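PDB 3FWT: macrophage migration inhibitory factor-like protein from Leishmania major, which belongs to the macrophage migration inhibitory factor family, whose small alpha/beta subunits assemble as trimers. Local coordinates for residues 37-42 against 106-111; 95-100 against 118-123. One frame throughout, in Å; residues are numbered along the deposited sequence.

Contact 1. Residues 37-42 against 106-111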
ATOM      1  N   ARG A  37      18.238  -3.643  -6.627  1.00 11.70           N
ATOM      2  CA  ARG A  37      17.143  -2.728  -6.962  1.00 11.55           C
ATOM      3  C   ARG A  37      17.281  -2.156  -8.351  1.00 12.03           C
ATOM      4  O   ARG A  37      16.274  -2.053  -9.047  1.00 11.12           O
ATOM      5  CB  ARG A  37      17.007  -1.562  -5.987  1.00  9.84           C
ATOM      6  CG  ARG A  37      16.581  -2.009  -4.558  1.00 12.26           C
ATOM      7  CD  ARG A  37      16.534  -0.770  -3.590  1.00 10.01           C
ATOM      8  NE  ARG A  37      17.860  -0.419  -3.057  1.00 15.73           N
ATOM      9  CZ  ARG A  37      18.369  -0.932  -1.938  1.00 11.05           C
ATOM     10  NH1 ARG A  37      17.647  -1.776  -1.195  1.00  9.81           N
ATOM     11  NH2 ARG A  37      19.599  -0.613  -1.551  1.00 12.50           N
ATOM     12  N   ALA A  38      18.486  -1.778  -8.756  1.00 11.27           N
ATOM     13  CA  ALA A  38      18.624  -1.269 -10.119  1.00 11.91           C
ATOM     14  C   ALA A  38      18.193  -2.329 -11.191  1.00 13.15           C
ATOM     15  O   ALA A  38      17.484  -2.028 -12.167  1.00 13.36           O
ATOM     16  CB  ALA A  38      20.028  -0.712 -10.346  1.00 11.64           C
ATOM     17  N   ASN A  39      18.524  -3.589 -10.953  1.00 13.07           N
ATOM     18  CA  ASN A  39      18.133  -4.645 -11.873  1.00 12.90           C
ATOM     19  C   ASN A  39      16.636  -4.869 -11.888  1.00 12.77           C
ATOM     20  O   ASN A  39      16.005  -5.010 -12.949  1.00 12.10           O
ATOM     21  CB  ASN A  39      18.860  -5.954 -11.496  1.00 12.92           C
ATOM     22  CG  ASN A  39      20.381  -5.861 -11.650  1.00 18.64           C
ATOM     23  OD1 ASN A  39      20.866  -5.078 -12.454  1.00 21.66           O
ATOM     24  ND2 ASN A  39      21.127  -6.704 -10.937  1.00 16.96           N
ATOM     25  N   LEU A  40      16.015  -4.873 -10.702  1.00 13.51           N
ATOM     26  CA  LEU A  40      14.568  -4.924 -10.656  1.00 13.38           C
ATOM     27  C   LEU A  40      13.891  -3.743 -11.369  1.00 14.69           C
ATOM     28  O   LEU A  40      12.941  -3.956 -12.111  1.00 12.89           O
ATOM     29  CB  LEU A  40      14.056  -5.069  -9.198  1.00 13.68           C
ATOM     30  CG  LEU A  40      14.313  -6.459  -8.601  1.00 14.04           C
ATOM     31  CD1 LEU A  40      13.916  -6.454  -7.090  1.00 11.94           C
ATOM     32  CD2 LEU A  40      13.495  -7.487  -9.373  1.00  9.22           C
ATOM     33  N   SER A  41      14.302  -2.500 -11.070  1.00 15.13           N
ATOM     34  CA  SER A  41      13.733  -1.320 -11.770  1.00 14.42           C
ATOM     35  C   SER A  41      13.850  -1.458 -13.328  1.00 15.09           C
ATOM     36  O   SER A  41      12.876  -1.231 -14.089  1.00 15.00           O
ATOM     37  CB  SER A  41      14.419  -0.032 -11.245  1.00 15.64           C
ATOM     38  OG  SER A  41      13.888   0.145  -9.908  1.00 16.27           O
ATOM     39  N   ALA A  42      15.016  -1.887 -13.771  1.00 15.86           N
ATOM     40  CA  ALA A  42      15.222  -2.173 -15.246  1.00 16.52           C
ATOM     41  C   ALA A  42      14.241  -3.165 -15.764  1.00 16.28           C
ATOM     42  O   ALA A  42      13.622  -2.939 -16.786  1.00 15.97           O
ATOM     43  CB  ALA A  42      16.613  -2.719 -15.477  1.00 16.80           C
ATOM     44  N   THR A 106      12.370 -13.684  -8.668  1.00 15.56           N
ATOM     45  CA  THR A 106      13.143 -14.930  -8.391  1.00 15.57           C
ATOM     46  C   THR A 106      14.630 -14.810  -8.727  1.00 14.41           C
ATOM     47  O   THR A 106      15.566 -15.248  -7.988  1.00 14.37           O
ATOM     48  CB  THR A 106      12.496 -16.140  -9.126  1.00 16.09           C
ATOM     49  OG1 THR A 106      11.135 -16.310  -8.674  1.00 16.21           O
ATOM     50  CG2 THR A 106      13.305 -17.398  -8.803  1.00 16.30           C
ATOM     51  N   LYS A 107      14.916 -14.245  -9.885  1.00 15.63           N
ATOM     52  CA  LYS A 107      16.310 -14.036 -10.284  1.00 15.42           C
ATOM     53  C   LYS A 107      17.064 -13.109  -9.347  1.00 16.05           C
ATOM     54  O   LYS A 107      18.210 -13.382  -8.963  1.00 14.40           O
ATOM     55  CB  LYS A 107      16.359 -13.467 -11.697  1.00 17.17           C
ATOM     56  CG  LYS A 107      17.813 -13.290 -12.329  1.00 17.02           C
ATOM     57  CD  LYS A 107      17.648 -12.654 -13.716  1.00 24.53           C
ATOM     58  CE  LYS A 107      18.840 -12.996 -14.618  1.00 30.98           C
ATOM     59  NZ  LYS A 107      18.317 -13.545 -15.917  1.00 32.49           N
ATOM     60  N   GLU A 108      16.463 -11.988  -8.965  1.00 15.93           N
ATOM     61  CA  GLU A 108      17.286 -11.054  -8.220  1.00 16.72           C
ATOM     62  C   GLU A 108      17.299 -11.445  -6.763  1.00 17.92           C
ATOM     63  O   GLU A 108      18.263 -11.141  -6.053  1.00 18.53           O
ATOM     64  CB  GLU A 108      16.771  -9.628  -8.319  1.00 15.42           C
ATOM     65  CG  GLU A 108      16.885  -8.985  -9.722  1.00 17.85           C
ATOM     66  CD  GLU A 108      18.251  -9.112 -10.376  1.00 20.62           C
ATOM     67  OE1 GLU A 108      19.288  -8.821  -9.721  1.00 18.91           O
ATOM     68  OE2 GLU A 108      18.257  -9.558 -11.567  1.00 19.71           O
ATOM     69  N   CYS A 109      16.233 -12.104  -6.304  1.00 18.23           N
ATOM     70  CA  CYS A 109      16.099 -12.318  -4.823  1.00 18.54           C
ATOM     71  C   CYS A 109      16.076 -13.748  -4.336  1.00 17.51           C
ATOM     72  O   CYS A 109      16.053 -13.972  -3.100  1.00 17.00           O
ATOM     73  CB  CYS A 109      14.839 -11.635  -4.255  1.00 15.50           C
ATOM     74  SG  CYS A 109      14.552  -9.912  -4.694  1.00 25.41           S
ATOM     75  N   GLY A 110      16.027 -14.708  -5.252  1.00 15.63           N
ATOM     76  CA  GLY A 110      16.021 -16.134  -4.862  1.00 16.33           C
ATOM     77  C   GLY A 110      14.666 -16.582  -4.287  1.00 17.25           C
ATOM     78  O   GLY A 110      14.560 -17.647  -3.703  1.00 17.91           O
ATOM     79  N   ILE A 111      13.645 -15.743  -4.370  1.00 16.78           N
ATOM     80  CA  ILE A 111      12.338 -16.067  -3.851  1.00 15.85           C
ATOM     81  C   ILE A 111      11.616 -16.907  -4.899  1.00 15.13           C
ATOM     82  O   ILE A 111      11.450 -16.451  -5.972  1.00 13.70           O
ATOM     83  CB  ILE A 111      11.555 -14.767  -3.514  1.00 16.97           C
ATOM     84  CG1 ILE A 111      12.300 -14.011  -2.401  1.00 14.45           C
ATOM     85  CG2 ILE A 111      10.085 -15.050  -3.107  1.00 14.94           C
ATOM     86  CD1 ILE A 111      11.762 -12.538  -2.131  1.00 10.83           C
TER

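Contact 2. Residues 95-100 against 118-123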
ATOM      1  N   LYS A  95      -2.205 -10.571 -16.892  1.00 20.96           N
ATOM      2  CA  LYS A  95      -1.884 -11.990 -17.094  1.00 22.63           C
ATOM      3  C   LYS A  95      -0.508 -12.136 -17.660  1.00 21.64           C
ATOM      4  O   LYS A  95       0.137 -13.101 -17.380  1.00 21.53           O
ATOM      5  CB  LYS A  95      -2.833 -12.606 -18.152  1.00 21.84           C
ATOM      6  CG  LYS A  95      -4.016 -13.328 -17.605  1.00 28.07           C
ATOM      7  CD  LYS A  95      -3.933 -14.850 -17.983  1.00 29.51           C
ATOM      8  CE  LYS A  95      -3.228 -15.712 -16.868  1.00 32.23           C
ATOM      9  NZ  LYS A  95      -2.777 -17.096 -17.260  1.00 28.54           N
ATOM     10  N   MET A  96      -0.118 -11.207 -18.545  1.00 21.10           N
ATOM     11  CA  MET A  96       1.190 -11.269 -19.190  1.00 22.16           C
ATOM     12  C   MET A  96       2.318 -10.757 -18.263  1.00 20.17           C
ATOM     13  O   MET A  96       3.490 -11.210 -18.330  1.00 21.29           O
ATOM     14  CB  MET A  96       1.213 -10.507 -20.512  1.00 21.45           C
ATOM     15  CG  MET A  96       0.334 -11.045 -21.631  1.00 25.11           C
ATOM     16  SD  MET A  96       0.801 -12.727 -22.139  1.00 28.77           S
ATOM     17  CE  MET A  96      -0.620 -13.456 -21.398  1.00 21.36           C
ATOM     18  N   MET A  97       1.943  -9.863 -17.359  1.00 19.43           N
ATOM     19  CA  MET A  97       2.938  -9.179 -16.554  1.00 19.00           C
ATOM     20  C   MET A  97       3.398 -10.062 -15.392  1.00 17.24           C
ATOM     21  O   MET A  97       4.550 -10.093 -15.054  1.00 17.11           O
ATOM     22  CB  MET A  97       2.338  -7.884 -16.045  1.00 19.74           C
ATOM     23  CG  MET A  97       2.153  -6.829 -17.153  1.00 20.61           C
ATOM     24  SD  MET A  97       1.385  -5.330 -16.575  1.00 25.75           S
ATOM     25  CE  MET A  97       2.804  -4.559 -15.713  1.00 16.07           C
ATOM     26  N   THR A  98       2.470 -10.737 -14.744  1.00 18.14           N
ATOM     27  CA  THR A  98       2.787 -11.477 -13.524  1.00 16.94           C
ATOM     28  C   THR A  98       3.966 -12.447 -13.665  1.00 17.64           C
ATOM     29  O   THR A  98       4.903 -12.429 -12.859  1.00 15.51           O
ATOM     30  CB  THR A  98       1.527 -12.167 -13.073  1.00 17.27           C
ATOM     31  OG1 THR A  98       0.607 -11.175 -12.609  1.00 14.90           O
ATOM     32  CG2 THR A  98       1.771 -13.234 -11.994  1.00 16.66           C
ATOM     33  N   PRO A  99       3.949 -13.289 -14.712  1.00 17.54           N
ATOM     34  CA  PRO A  99       5.039 -14.236 -14.779  1.00 17.92           C
ATOM     35  C   PRO A  99       6.393 -13.534 -14.974  1.00 17.11           C
ATOM     36  O   PRO A  99       7.401 -14.038 -14.498  1.00 16.67           O
ATOM     37  CB  PRO A  99       4.663 -15.162 -15.968  1.00 17.85           C
ATOM     38  CG  PRO A  99       3.380 -14.623 -16.544  1.00 17.77           C
ATOM     39  CD  PRO A  99       2.797 -13.649 -15.556  1.00 19.60           C
ATOM     40  N   ARG A 100       6.416 -12.380 -15.646  1.00 16.53           N
ATOM     41  CA  ARG A 100       7.666 -11.617 -15.805  1.00 17.12           C
ATOM     42  C   ARG A 100       8.115 -10.970 -14.502  1.00 17.04           C
ATOM     43  O   ARG A 100       9.279 -11.096 -14.149  1.00 14.00           O
ATOM     44  CB  ARG A 100       7.568 -10.620 -16.957  1.00 18.23           C
ATOM     45  CG  ARG A 100       7.187 -11.371 -18.278  1.00 21.52           C
ATOM     46  CD  ARG A 100       7.051 -10.444 -19.422  1.00 18.29           C
ATOM     47  NE  ARG A 100       8.326  -9.811 -19.682  1.00 24.87           N
ATOM     48  CZ  ARG A 100       8.541  -8.876 -20.602  1.00 23.48           C
ATOM     49  NH1 ARG A 100       7.562  -8.473 -21.399  1.00 21.40           N
ATOM     50  NH2 ARG A 100       9.743  -8.341 -20.708  1.00 19.17           N
ATOM     51  N   VAL A 118       1.308 -11.027  -6.646  1.00 14.46           N
ATOM     52  CA  VAL A 118       1.254  -9.748  -7.406  1.00 13.44           C
ATOM     53  C   VAL A 118      -0.217  -9.305  -7.507  1.00 13.83           C
ATOM     54  O   VAL A 118      -1.075 -10.134  -7.893  1.00 14.54           O
ATOM     55  CB  VAL A 118       1.875  -9.859  -8.792  1.00 13.93           C
ATOM     56  CG1 VAL A 118       2.024  -8.426  -9.495  1.00 16.04           C
ATOM     57  CG2 VAL A 118       3.258 -10.516  -8.684  1.00 13.67           C
ATOM     58  N   PHE A 119      -0.531  -8.076  -7.058  1.00 14.57           N
ATOM     59  CA  PHE A 119      -1.890  -7.528  -7.165  1.00 15.43           C
ATOM     60  C   PHE A 119      -1.903  -6.247  -8.012  1.00 16.45           C
ATOM     61  O   PHE A 119      -1.001  -5.434  -7.907  1.00 16.75           O
ATOM     62  CB  PHE A 119      -2.429  -7.136  -5.797  1.00 13.60           C
ATOM     63  CG  PHE A 119      -2.754  -8.288  -4.932  1.00 17.74           C
ATOM     64  CD1 PHE A 119      -1.743  -9.083  -4.419  1.00 18.64           C
ATOM     65  CD2 PHE A 119      -4.056  -8.539  -4.553  1.00 20.66           C
ATOM     66  CE1 PHE A 119      -2.065 -10.107  -3.612  1.00 22.45           C
ATOM     67  CE2 PHE A 119      -4.363  -9.594  -3.736  1.00 18.76           C
ATOM     68  CZ  PHE A 119      -3.355 -10.366  -3.275  1.00 21.42           C
ATOM     69  N   TYR A 120      -2.932  -6.059  -8.851  1.00 17.09           N
ATOM     70  CA  TYR A 120      -2.990  -4.899  -9.714  1.00 15.70           C
ATOM     71  C   TYR A 120      -4.215  -4.037  -9.336  1.00 16.54           C
ATOM     72  O   TYR A 120      -5.389  -4.532  -9.190  1.00 15.54           O
ATOM     73  CB  TYR A 120      -3.122  -5.285 -11.222  1.00 15.78           C
ATOM     74  CG  TYR A 120      -2.032  -6.180 -11.717  1.00 13.58           C
ATOM     75  CD1 TYR A 120      -1.920  -7.454 -11.253  1.00 15.30           C
ATOM     76  CD2 TYR A 120      -1.047  -5.701 -12.573  1.00 11.76           C
ATOM     77  CE1 TYR A 120      -0.903  -8.277 -11.689  1.00 15.69           C
ATOM     78  CE2 TYR A 120      -0.063  -6.473 -13.015  1.00 15.89           C
ATOM     79  CZ  TYR A 120       0.021  -7.775 -12.575  1.00 11.00           C
ATOM     80  OH  TYR A 120       1.032  -8.558 -12.986  1.00 16.87           O
ATOM     81  N   TYR A 121      -3.960  -2.757  -9.162  1.00 15.89           N
ATOM     82  CA  TYR A 121      -5.045  -1.817  -8.900  1.00 17.09           C
ATOM     83  C   TYR A 121      -4.975  -0.657  -9.893  1.00 17.40           C
ATOM     84  O   TYR A 121      -3.957  -0.390 -10.521  1.00 16.51           O
ATOM     85  CB  TYR A 121      -4.998  -1.244  -7.473  1.00 15.05           C
ATOM     86  CG  TYR A 121      -5.087  -2.319  -6.435  1.00 18.93           C
ATOM     87  CD1 TYR A 121      -3.944  -2.809  -5.822  1.00 18.90           C
ATOM     88  CD2 TYR A 121      -6.305  -2.866  -6.074  1.00 15.85           C
ATOM     89  CE1 TYR A 121      -4.030  -3.851  -4.922  1.00 21.29           C
ATOM     90  CE2 TYR A 121      -6.388  -3.878  -5.176  1.00 19.06           C
ATOM     91  CZ  TYR A 121      -5.267  -4.379  -4.587  1.00 18.60           C
ATOM     92  OH  TYR A 121      -5.400  -5.397  -3.670  1.00 18.74           O
ATOM     93  N   SER A 122      -6.071   0.046 -10.027  1.00 17.73           N
ATOM     94  CA  SER A 122      -6.020   1.261 -10.846  1.00 19.55           C
ATOM     95  C   SER A 122      -7.007   2.289 -10.319  1.00 19.10           C
ATOM     96  O   SER A 122      -7.826   2.014  -9.449  1.00 20.16           O
ATOM     97  CB  SER A 122      -6.217   0.916 -12.337  1.00 19.23           C
ATOM     98  OG  SER A 122      -7.571   0.468 -12.562  1.00 23.79           O
ATOM     99  N   THR A 123      -6.869   3.517 -10.778  1.00 20.34           N
ATOM    100  CA  THR A 123      -7.724   4.581 -10.287  1.00 21.16           C
ATOM    101  C   THR A 123      -7.957   5.556 -11.443  1.00 21.32           C
ATOM    102  O   THR A 123      -7.181   5.579 -12.411  1.00 22.01           O
ATOM    103  CB  THR A 123      -6.993   5.324  -9.124  1.00 19.54           C
ATOM    104  OG1 THR A 123      -7.707   6.502  -8.777  1.00 21.76           O
ATOM    105  CG2 THR A 123      -5.626   5.711  -9.567  1.00 18.82           C
TER

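Contact 1. Residues 37-42 against 106-111
N39 and E108 make the polar link between the two helices. ND2 of N39 donates to OE1 of E108 over 3.1 Å, with an N-H...O angle of 154°. The oxygen lies close to the amide plane of N39, whereas the amide nitrogen reaches the carboxylate from above its plane, and the two flat groups are turned 67° against each other. E108 folds at its second torsion (chi2 -49°), which lays the carboxylate across the side chain of N39, with E108 CD 3.4 Å from N39 CB. This single bond sits at the outer margin of the contact, where N39 is exposed.

The apolar part lies deeper. L40 and the aliphatic stem of E108 run past each other in opposite directions, L40 CD2 standing 3.7 Å from E108 CG. The other methyl, L40 CD1, reaches SG of C109 at 4.3 Å, so L40 meets both of the last two residues of helix 92-109.

The contact joins an early turn of helix 34-52 to the C-terminal turn of helix 92-109. L40 also packs on A104 and I105 of the latter helix and on F63 of strand 60-64, while C109 leans on V30 and L32 of the loop ahead of helix 34-52.

Contact 2. Residues 95-100 against 118-123
The ring of Y120 is met at one edge, near its plane, by OG1 of T98, and obliquely by the sulfur of M97. M97 SD lies 5.3 Å from the ring centroid and 73° off the ring normal, a Met-aromatic contact whose nearest ring atom is Y120 CE2 at 4.0 Å. An extended chi2 (178°) carries the sulfur out to the ring. V83 of strand 79-85 and P94 and I101 of helix 92-109 also pack on Y120.

The phenol oxygen ends against the helix at M97 and T98. Y120 OH and T98 OG1 share a hydrogen bond of 2.7 Å in which either may be the donor, and M97 CB lies 3.4 Å from the same OH. T98 OG1 is also hydrogen-bonded to N132 ND2 of the third subunit, so its hydroxyl links strand, helix and neighbouring chain. V118, two residues before Y120 on the same face of the strand, brings CB to 4.2 Å from T98 OG1.

Helix 95-100 runs at 143° to strand 118-123, with the axes 9.6 Å apart. This is helix-on-sheet packing within the beta-alpha-beta unit formed by strand 79-85, helix 92-109 and strand 116-128, characteristic of the MIF fold, and the sheet continues into the third subunit through V118 and F119.

Helix 92-109 serves both contacts: its N-terminal half packs on strand 116-128 in contact 2, and its C-terminal end meets helix 34-52 in contact 1. The centres are about 17 Å apart and lie on opposite sides of the chain's centre, with the nearest atoms about 7 Å apart, so the two do not touch. Contact 1 is a partly buried helix-helix junction; contact 2 is fully buried between helix and sheet. Beside the contacts themselves, R37 and S41 on segment 37-42 and Y121 and T123 on segment 118-123 pack on the second subunit, while T98 of contact 2 meets the third.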